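Local structure of betaine aldehyde dehydrogenase (Staphylococcus aureus subsp. aureus COL, 4QTO) at residues S44-T49 with E66-D71; V202-E207 with N231-A236. The protein catalyses the NAD-dependent oxidation of betaine aldehyde to glycine betaine, as a member of the aldehyde dehydrogenase family. All blocks are in the same frame, centred on the assembly; numbering follows the deposited sequence.

Overall arrangement
Contact 1 closes before contact 2 opens along the chain, and their centres are 11 Å apart. Contact 2 is buried and joins strands 200-204 and 230-232 of the mixed sheet in the Rossmann-type part of the fold. Contact 1 lies further out, about 26 Å from the chain centre against 15 Å for contact 2, where the loop 44-49 meets the start of helix 69-85. The two touch directly. Gly67 N probably donates to Leu234 O at 2.7 Å, and Glu66 OE2 makes a weak hydrogen bond with Ala236 N. Helix 69-85 also packs on Val202, Asn231 and Ile233. The N-terminal strands and their loop are thereby tied to the presumed dinucleotide-binding core.

Contact 1: residues S44-T49 with E66-D71; sequences SANKNT and EGTKED
Asp71 reaches across to the turn at Ala45. Its OD2 accepts from Ala45 N at 3.0 Å through the syn lone pair. The same oxygen takes Thr68 N at 3.1 Å, this time from above the carboxylate plane. The carboxylate thus joins the turn to the first residues of the helix. Ala45 CB lies against the other oxygen, Asp71 OD1. Thr68 is the N-cap, and its OG1 accepts from Asp71 N; with the Thr68 N bond this makes a capping box. With chi1 at 68°, Thr68 OG1 sits between its own N and carbonyl carbon, facing the helix amides, while CG2 is left to meet Asn46. Those two side chains run antiparallel alongside one another, with Asn46 ND2 3.4 Å from Thr68 CG2.

Asn46 OD1 accepts from Asn48 N at 2.9 Å, an Asx turn that overlaps the type I turn Ser44-Lys47. The hydroxyl of Ser44 lies 2.8 Å from Glu66 O and also close to Asn46 OD1. Either oxygen could take its one proton. A water accepts from the ND2 atoms of Asn46 and Asn48 and lies 2.9 Å from Glu66 O, bridging the segments. Further along, Glu66 N donates to Asn48 O at 2.9 Å. The side chains of Asn48 and Glu66 run side by side in the same direction, with amide and carboxylate planes 77° apart. Asn48 ND2 lies beside Glu66 CG, and the Glu66 carboxylate turns away to a salt bridge with Arg50.

The loop 44-49 links strands 40-42 and 49-54. Segment 66-71 leads from strand 59-65 into helix 69-85. Gln35 NE2, from strand 35-37, also bonds Asp71 OD2 at the start of that helix.

Contact 2: residues V202-E207 with N231-A236; sequences VMKPSE and NLILGA
Lys204 NZ donates to Gly235 O at 2.7 Å, nearly along the C=O axis. It also donates to Pro205 O at 2.8 Å, from above that carbonyl plane. A long salt bridge to Glu207 OE1 adds a third, weaker partner. The chain starts out extended, then bends at chi3 (88°) and chi4 (69°), which brings the amine round to the end of the Gly235 carbonyl. Lys204 CD and CE lie close to the same oxygen. A water bridges the two segments here, donating to Pro205 O and accepting from Gly235 N.

Before this loop the backbones pair as parallel strands. Met203 N donates to Asn231 O at 2.8 Å, and Ile233 N donates to Met203 O at 2.9 Å. CA-H...O contacts from Val202, Leu232 and Lys204 flank these bonds. This is the parallel pairing of a beta-alpha-beta crossover, in which helix 211-223 connects strands 200-204 and 230-232, within the Rossmann-type sheet of the family.

Side chains pack on both faces. Val202 CG1 meets Ile233 CG1 at 3.8 Å, the two side chains crossing at a slant. On the face of Met203 and Leu232, Pro205 CD comes to 3.5 Å from Leu232 CD1, the side chains about perpendicular. Leu234 CD2 meets Pro205 CG at 3.8 Å, again at a slant.

Helix 211-223 covers Met203, Pro205 and Leu232 through Thr213. Helices 69-85 and 237-246 pack over Val202 and Ile233, and Val240 and Met244 of the latter also touch Lys204. Asn231 OD1 accepts from Asp38 N and ND2 donates to Gly228 O and Leu201 O, so both ends of the amide are held.

Contact 1: residues S44-T49 with E66-D71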
ATOM      1  N   SER A  44      33.976 -27.209 -15.461  1.00 14.98           N
ATOM      2  CA  SER A  44      32.923 -28.107 -15.867  1.00 14.79           C
ATOM      3  C   SER A  44      33.282 -29.504 -15.431  1.00 15.87           C
ATOM      4  O   SER A  44      34.472 -29.912 -15.467  1.00 14.84           O
ATOM      5  CB  SER A  44      32.789 -28.114 -17.386  1.00 16.10           C
ATOM      6  OG  SER A  44      31.815 -29.074 -17.756  1.00 16.00           O
ATOM      7  N   ALA A  45      32.260 -30.290 -15.120  1.00 16.06           N
ATOM      8  CA  ALA A  45      32.462 -31.665 -14.720  1.00 17.40           C
ATOM      9  C   ALA A  45      33.188 -32.479 -15.786  1.00 18.55           C
ATOM     10  O   ALA A  45      33.895 -33.431 -15.440  1.00 20.19           O
ATOM     11  CB  ALA A  45      31.139 -32.338 -14.343  1.00 19.42           C
ATOM     12  N   ASN A  46      33.027 -32.125 -17.063  1.00 17.18           N
ATOM     13  CA  ASN A  46      33.691 -32.845 -18.154  1.00 18.86           C
ATOM     14  C   ASN A  46      34.864 -32.079 -18.801  1.00 18.30           C
ATOM     15  O   ASN A  46      35.366 -32.483 -19.859  1.00 18.01           O
ATOM     16  CB  ASN A  46      32.678 -33.222 -19.242  1.00 19.60           C
ATOM     17  CG  ASN A  46      32.049 -32.007 -19.920  1.00 20.38           C
ATOM     18  OD1 ASN A  46      32.482 -30.865 -19.720  1.00 19.82           O
ATOM     19  ND2 ASN A  46      31.023 -32.243 -20.734  1.00 21.88           N
ATOM     20  N   LYS A  47      35.294 -31.001 -18.147  1.00 18.02           N
ATOM     21  CA  LYS A  47      36.390 -30.135 -18.593  1.00 17.40           C
ATOM     22  C   LYS A  47      36.138 -29.454 -19.946  1.00 17.67           C
ATOM     23  O   LYS A  47      37.050 -28.918 -20.565  1.00 17.15           O
ATOM     24  CB  LYS A  47      37.719 -30.893 -18.602  1.00 19.75           C
ATOM     25  CG  LYS A  47      38.268 -31.214 -17.236  1.00 20.50           C
ATOM     26  CD  LYS A  47      39.675 -31.789 -17.355  1.00 22.15           C
ATOM     27  CE  LYS A  47      40.419 -31.845 -16.026  1.00 25.16           C
ATOM     28  NZ  LYS A  47      40.912 -30.518 -15.567  1.00 23.13           N
ATOM     29  N   ASN A  48      34.889 -29.413 -20.388  1.00 17.34           N
ATOM     30  CA  ASN A  48      34.569 -28.742 -21.629  1.00 17.20           C
ATOM     31  C   ASN A  48      34.687 -27.228 -21.421  1.00 16.27           C
ATOM     32  O   ASN A  48      34.521 -26.707 -20.295  1.00 14.02           O
ATOM     33  CB  ASN A  48      33.172 -29.110 -22.042  1.00 19.10           C
ATOM     34  CG  ASN A  48      32.884 -28.812 -23.497  1.00 23.27           C
ATOM     35  OD1 ASN A  48      33.783 -28.557 -24.302  1.00 27.31           O
ATOM     36  ND2 ASN A  48      31.608 -28.888 -23.846  1.00 27.63           N
ATOM     37  N   THR A  49      34.991 -26.540 -22.514  1.00 16.22           N
ATOM     38  CA  THR A  49      35.170 -25.093 -22.517  1.00 15.23           C
ATOM     39  C   THR A  49      34.555 -24.473 -23.746  1.00 16.36           C
ATOM     40  O   THR A  49      34.220 -25.170 -24.712  1.00 16.54           O
ATOM     41  CB  THR A  49      36.680 -24.708 -22.479  1.00 15.31           C
ATOM     42  OG1 THR A  49      37.373 -25.234 -23.626  1.00 17.89           O
ATOM     43  CG2 THR A  49      37.353 -25.199 -21.208  1.00 15.44           C
ATOM     44  N   GLU A  66      32.431 -24.781 -19.808  1.00 13.22           N
ATOM     45  CA  GLU A  66      31.127 -25.068 -20.460  1.00 14.24           C
ATOM     46  C   GLU A  66      30.539 -26.224 -19.606  1.00 14.37           C
ATOM     47  O   GLU A  66      30.883 -27.408 -19.780  1.00 16.31           O
ATOM     48  CB  GLU A  66      31.336 -25.492 -21.888  1.00 15.80           C
ATOM     49  CG  GLU A  66      30.065 -25.852 -22.649  1.00 17.42           C
ATOM     50  CD  GLU A  66      29.326 -24.648 -23.214  1.00 19.39           C
ATOM     51  OE1 GLU A  66      29.689 -23.484 -22.972  1.00 15.65           O
ATOM     52  OE2 GLU A  66      28.414 -24.914 -24.037  1.00 22.52           O
ATOM     53  N   GLY A  67      29.700 -25.845 -18.657  1.00 14.64           N
ATOM     54  CA  GLY A  67      29.150 -26.763 -17.667  1.00 15.26           C
ATOM     55  C   GLY A  67      28.199 -27.823 -18.185  1.00 15.30           C
ATOM     56  O   GLY A  67      27.650 -27.699 -19.284  1.00 16.59           O
ATOM     57  N   THR A  68      28.011 -28.855 -17.369  1.00 14.56           N
ATOM     58  CA  THR A  68      27.129 -29.944 -17.704  1.00 15.10           C
ATOM     59  C   THR A  68      25.797 -29.863 -16.957  1.00 15.55           C
ATOM     60  O   THR A  68      25.619 -29.111 -15.983  1.00 13.08           O
ATOM     61  CB  THR A  68      27.755 -31.297 -17.349  1.00 15.89           C
ATOM     62  OG1 THR A  68      27.864 -31.427 -15.922  1.00 15.43           O
ATOM     63  CG2 THR A  68      29.117 -31.435 -17.976  1.00 17.08           C
ATOM     64  N   LYS A  69      24.845 -30.685 -17.387  1.00 14.93           N
ATOM     65  CA  LYS A  69      23.552 -30.678 -16.711  1.00 17.28           C
ATOM     66  C   LYS A  69      23.705 -31.164 -15.269  1.00 16.46           C
ATOM     67  O   LYS A  69      22.928 -30.738 -14.394  1.00 15.99           O
ATOM     68  CB  LYS A  69      22.519 -31.499 -17.485  1.00 21.53           C
ATOM     69  CG  LYS A  69      22.737 -32.972 -17.490  1.00 25.56           C
ATOM     70  CD  LYS A  69      21.623 -33.616 -18.335  1.00 30.29           C
ATOM     71  CE  LYS A  69      21.662 -35.138 -18.290  1.00 34.63           C
ATOM     72  NZ  LYS A  69      22.937 -35.703 -18.800  1.00 39.48           N
ATOM     73  N   GLU A  70      24.719 -31.978 -14.981  1.00 15.87           N
ATOM     74  CA  GLU A  70      24.972 -32.427 -13.618  1.00 17.11           C
ATOM     75  C   GLU A  70      25.492 -31.274 -12.766  1.00 16.05           C
ATOM     76  O   GLU A  70      25.220 -31.211 -11.572  1.00 15.18           O
ATOM     77  CB  GLU A  70      25.913 -33.617 -13.557  1.00 20.09           C
ATOM     78  CG  GLU A  70      25.312 -34.917 -14.110  1.00 22.81           C
ATOM     79  CD  GLU A  70      25.200 -34.956 -15.624  1.00 23.99           C
ATOM     80  OE1 GLU A  70      26.012 -34.315 -16.336  1.00 20.42           O
ATOM     81  OE2 GLU A  70      24.305 -35.673 -16.120  1.00 27.22           O
ATOM     82  N   ASP A  71      26.301 -30.392 -13.369  1.00 14.43           N
ATOM     83  CA  ASP A  71      26.777 -29.190 -12.639  1.00 13.66           C
ATOM     84  C   ASP A  71      25.540 -28.317 -12.265  1.00 12.58           C
ATOM     85  O   ASP A  71      25.421 -27.828 -11.122  1.00 13.31           O
ATOM     86  CB  ASP A  71      27.725 -28.359 -13.506  1.00 13.50           C
ATOM     87  CG  ASP A  71      29.088 -29.017 -13.727  1.00 16.07           C
ATOM     88  OD1 ASP A  71      29.564 -29.743 -12.833  1.00 15.82           O
ATOM     89  OD2 ASP A  71      29.699 -28.750 -14.797  1.00 14.85           O
TER
HETATM   90  O   HOH W   1      29.654 -29.382 -21.556  1.00 19.81           O

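Contact 2: residues V202-E207 with N231-A236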
ATOM      1  N   VAL A 202      20.377 -19.521  -8.763  1.00  9.21           N
ATOM      2  CA  VAL A 202      21.295 -20.135  -9.728  1.00  9.64           C
ATOM      3  C   VAL A 202      21.124 -19.361 -11.019  1.00  9.51           C
ATOM      4  O   VAL A 202      20.033 -19.369 -11.626  1.00  9.46           O
ATOM      5  CB  VAL A 202      21.030 -21.632  -9.971  1.00 10.18           C
ATOM      6  CG1 VAL A 202      22.086 -22.204 -10.938  1.00 10.18           C
ATOM      7  CG2 VAL A 202      21.029 -22.431  -8.681  1.00 10.45           C
ATOM      8  N   MET A 203      22.188 -18.694 -11.462  1.00  9.86           N
ATOM      9  CA  MET A 203      22.146 -17.883 -12.671  1.00  9.96           C
ATOM     10  C   MET A 203      22.988 -18.452 -13.772  1.00 10.35           C
ATOM     11  O   MET A 203      24.069 -19.002 -13.506  1.00  9.88           O
ATOM     12  CB  MET A 203      22.657 -16.466 -12.370  1.00 10.94           C
ATOM     13  CG  MET A 203      22.755 -15.594 -13.611  1.00 12.67           C
ATOM     14  SD  MET A 203      22.923 -13.811 -13.320  1.00 13.99           S
ATOM     15  CE  MET A 203      21.246 -13.439 -12.845  1.00 14.14           C
ATOM     16  N   LYS A 204      22.485 -18.358 -15.008  1.00  9.99           N
ATOM     17  CA  LYS A 204      23.239 -18.774 -16.192  1.00 10.64           C
ATOM     18  C   LYS A 204      23.149 -17.664 -17.211  1.00 10.50           C
ATOM     19  O   LYS A 204      22.067 -17.399 -17.734  1.00 10.70           O
ATOM     20  CB  LYS A 204      22.715 -20.068 -16.816  1.00 13.03           C
ATOM     21  CG  LYS A 204      23.607 -20.573 -17.967  1.00 14.68           C
ATOM     22  CD  LYS A 204      22.881 -21.493 -18.914  1.00 17.75           C
ATOM     23  CE  LYS A 204      22.188 -20.731 -20.023  1.00 20.24           C
ATOM     24  NZ  LYS A 204      23.145 -20.099 -20.996  1.00 18.60           N
ATOM     25  N   PRO A 205      24.276 -16.989 -17.499  1.00  9.94           N
ATOM     26  CA  PRO A 205      24.257 -15.939 -18.528  1.00 10.03           C
ATOM     27  C   PRO A 205      24.274 -16.546 -19.918  1.00 10.13           C
ATOM     28  O   PRO A 205      24.484 -17.765 -20.075  1.00 11.28           O
ATOM     29  CB  PRO A 205      25.541 -15.161 -18.255  1.00 10.26           C
ATOM     30  CG  PRO A 205      26.476 -16.211 -17.718  1.00 10.78           C
ATOM     31  CD  PRO A 205      25.619 -17.148 -16.914  1.00 10.98           C
ATOM     32  N   SER A 206      24.050 -15.718 -20.935  1.00 11.37           N
ATOM     33  CA  SER A 206      24.092 -16.179 -22.298  1.00 11.79           C
ATOM     34  C   SER A 206      25.454 -16.814 -22.533  1.00 11.53           C
ATOM     35  O   SER A 206      26.487 -16.274 -22.103  1.00 10.87           O
ATOM     36  CB  SER A 206      23.911 -15.032 -23.272  1.00 12.82           C
ATOM     37  OG  SER A 206      24.053 -15.532 -24.602  1.00 13.45           O
ATOM     38  N   GLU A 207      25.468 -17.936 -23.234  1.00 13.00           N
ATOM     39  CA  GLU A 207      26.700 -18.670 -23.464  1.00 14.29           C
ATOM     40  C   GLU A 207      27.733 -17.827 -24.194  1.00 14.05           C
ATOM     41  O   GLU A 207      28.917 -18.028 -24.021  1.00 15.58           O
ATOM     42  CB  GLU A 207      26.420 -19.998 -24.206  1.00 16.99           C
ATOM     43  CG  GLU A 207      25.864 -19.859 -25.595  1.00 20.49           C
ATOM     44  CD  GLU A 207      24.366 -19.672 -25.650  1.00 29.08           C
ATOM     45  OE1 GLU A 207      23.690 -19.488 -24.592  1.00 30.50           O
ATOM     46  OE2 GLU A 207      23.864 -19.716 -26.794  1.00 41.82           O
ATOM     47  N   ASN A 231      24.886 -19.019  -7.074  1.00  9.12           N
ATOM     48  CA  ASN A 231      25.581 -19.971  -7.906  1.00  9.70           C
ATOM     49  C   ASN A 231      25.518 -19.488  -9.361  1.00  9.82           C
ATOM     50  O   ASN A 231      24.493 -18.910  -9.800  1.00  9.34           O
ATOM     51  CB  ASN A 231      24.950 -21.364  -7.845  1.00  9.93           C
ATOM     52  CG  ASN A 231      24.751 -21.877  -6.429  1.00  9.38           C
ATOM     53  OD1 ASN A 231      25.595 -22.607  -5.889  1.00 11.66           O
ATOM     54  ND2 ASN A 231      23.657 -21.474  -5.810  1.00  9.02           N
ATOM     55  N   LEU A 232      26.596 -19.727 -10.081  1.00  9.42           N
ATOM     56  CA  LEU A 232      26.760 -19.347 -11.472  1.00  9.91           C
ATOM     57  C   LEU A 232      27.104 -20.575 -12.302  1.00 10.60           C
ATOM     58  O   LEU A 232      28.134 -21.232 -12.070  1.00 11.34           O
ATOM     59  CB  LEU A 232      27.903 -18.308 -11.587  1.00 10.00           C
ATOM     60  CG  LEU A 232      28.370 -17.907 -12.993  1.00 10.46           C
ATOM     61  CD1 LEU A 232      27.265 -17.244 -13.775  1.00 10.83           C
ATOM     62  CD2 LEU A 232      29.604 -16.993 -12.947  1.00 10.83           C
ATOM     63  N   ILE A 233      26.253 -20.873 -13.271  1.00  9.88           N
ATOM     64  CA  ILE A 233      26.485 -21.935 -14.239  1.00 11.53           C
ATOM     65  C   ILE A 233      26.835 -21.263 -15.552  1.00 12.13           C
ATOM     66  O   ILE A 233      26.239 -20.233 -15.905  1.00 12.89           O
ATOM     67  CB  ILE A 233      25.213 -22.779 -14.405  1.00 11.69           C
ATOM     68  CG1 ILE A 233      24.932 -23.564 -13.125  1.00 12.52           C
ATOM     69  CG2 ILE A 233      25.324 -23.732 -15.594  1.00 12.84           C
ATOM     70  CD1 ILE A 233      25.971 -24.562 -12.719  1.00 12.98           C
ATOM     71  N   LEU A 234      27.763 -21.845 -16.298  1.00 12.23           N
ATOM     72  CA  LEU A 234      28.162 -21.296 -17.565  1.00 12.47           C
ATOM     73  C   LEU A 234      27.924 -22.359 -18.622  1.00 14.70           C
ATOM     74  O   LEU A 234      28.362 -23.500 -18.458  1.00 15.32           O
ATOM     75  CB  LEU A 234      29.632 -20.914 -17.569  1.00 13.14           C
ATOM     76  CG  LEU A 234      30.082 -19.841 -16.567  1.00 12.66           C
ATOM     77  CD1 LEU A 234      31.591 -19.676 -16.562  1.00 14.24           C
ATOM     78  CD2 LEU A 234      29.423 -18.504 -16.833  1.00 12.84           C
ATOM     79  N   GLY A 235      27.271 -21.984 -19.683  1.00 16.26           N
ATOM     80  CA  GLY A 235      27.112 -22.949 -20.757  1.00 20.84           C
ATOM     81  C   GLY A 235      25.920 -22.777 -21.635  1.00 19.05           C
ATOM     82  O   GLY A 235      25.136 -21.887 -21.448  1.00 17.83           O
ATOM     83  N   ALA A 236      25.806 -23.715 -22.557  1.00 18.92           N
ATOM     84  CA  ALA A 236      24.731 -23.775 -23.542  1.00 22.43           C
ATOM     85  C   ALA A 236      23.371 -23.990 -22.949  1.00 26.23           C
ATOM     86  O   ALA A 236      23.171 -24.914 -22.147  1.00 27.78           O
ATOM     87  CB  ALA A 236      25.008 -24.933 -24.494  1.00 28.34           C
TER
HETATM   88  O   HOH W   2      27.037 -19.074 -19.882  1.00 15.91           O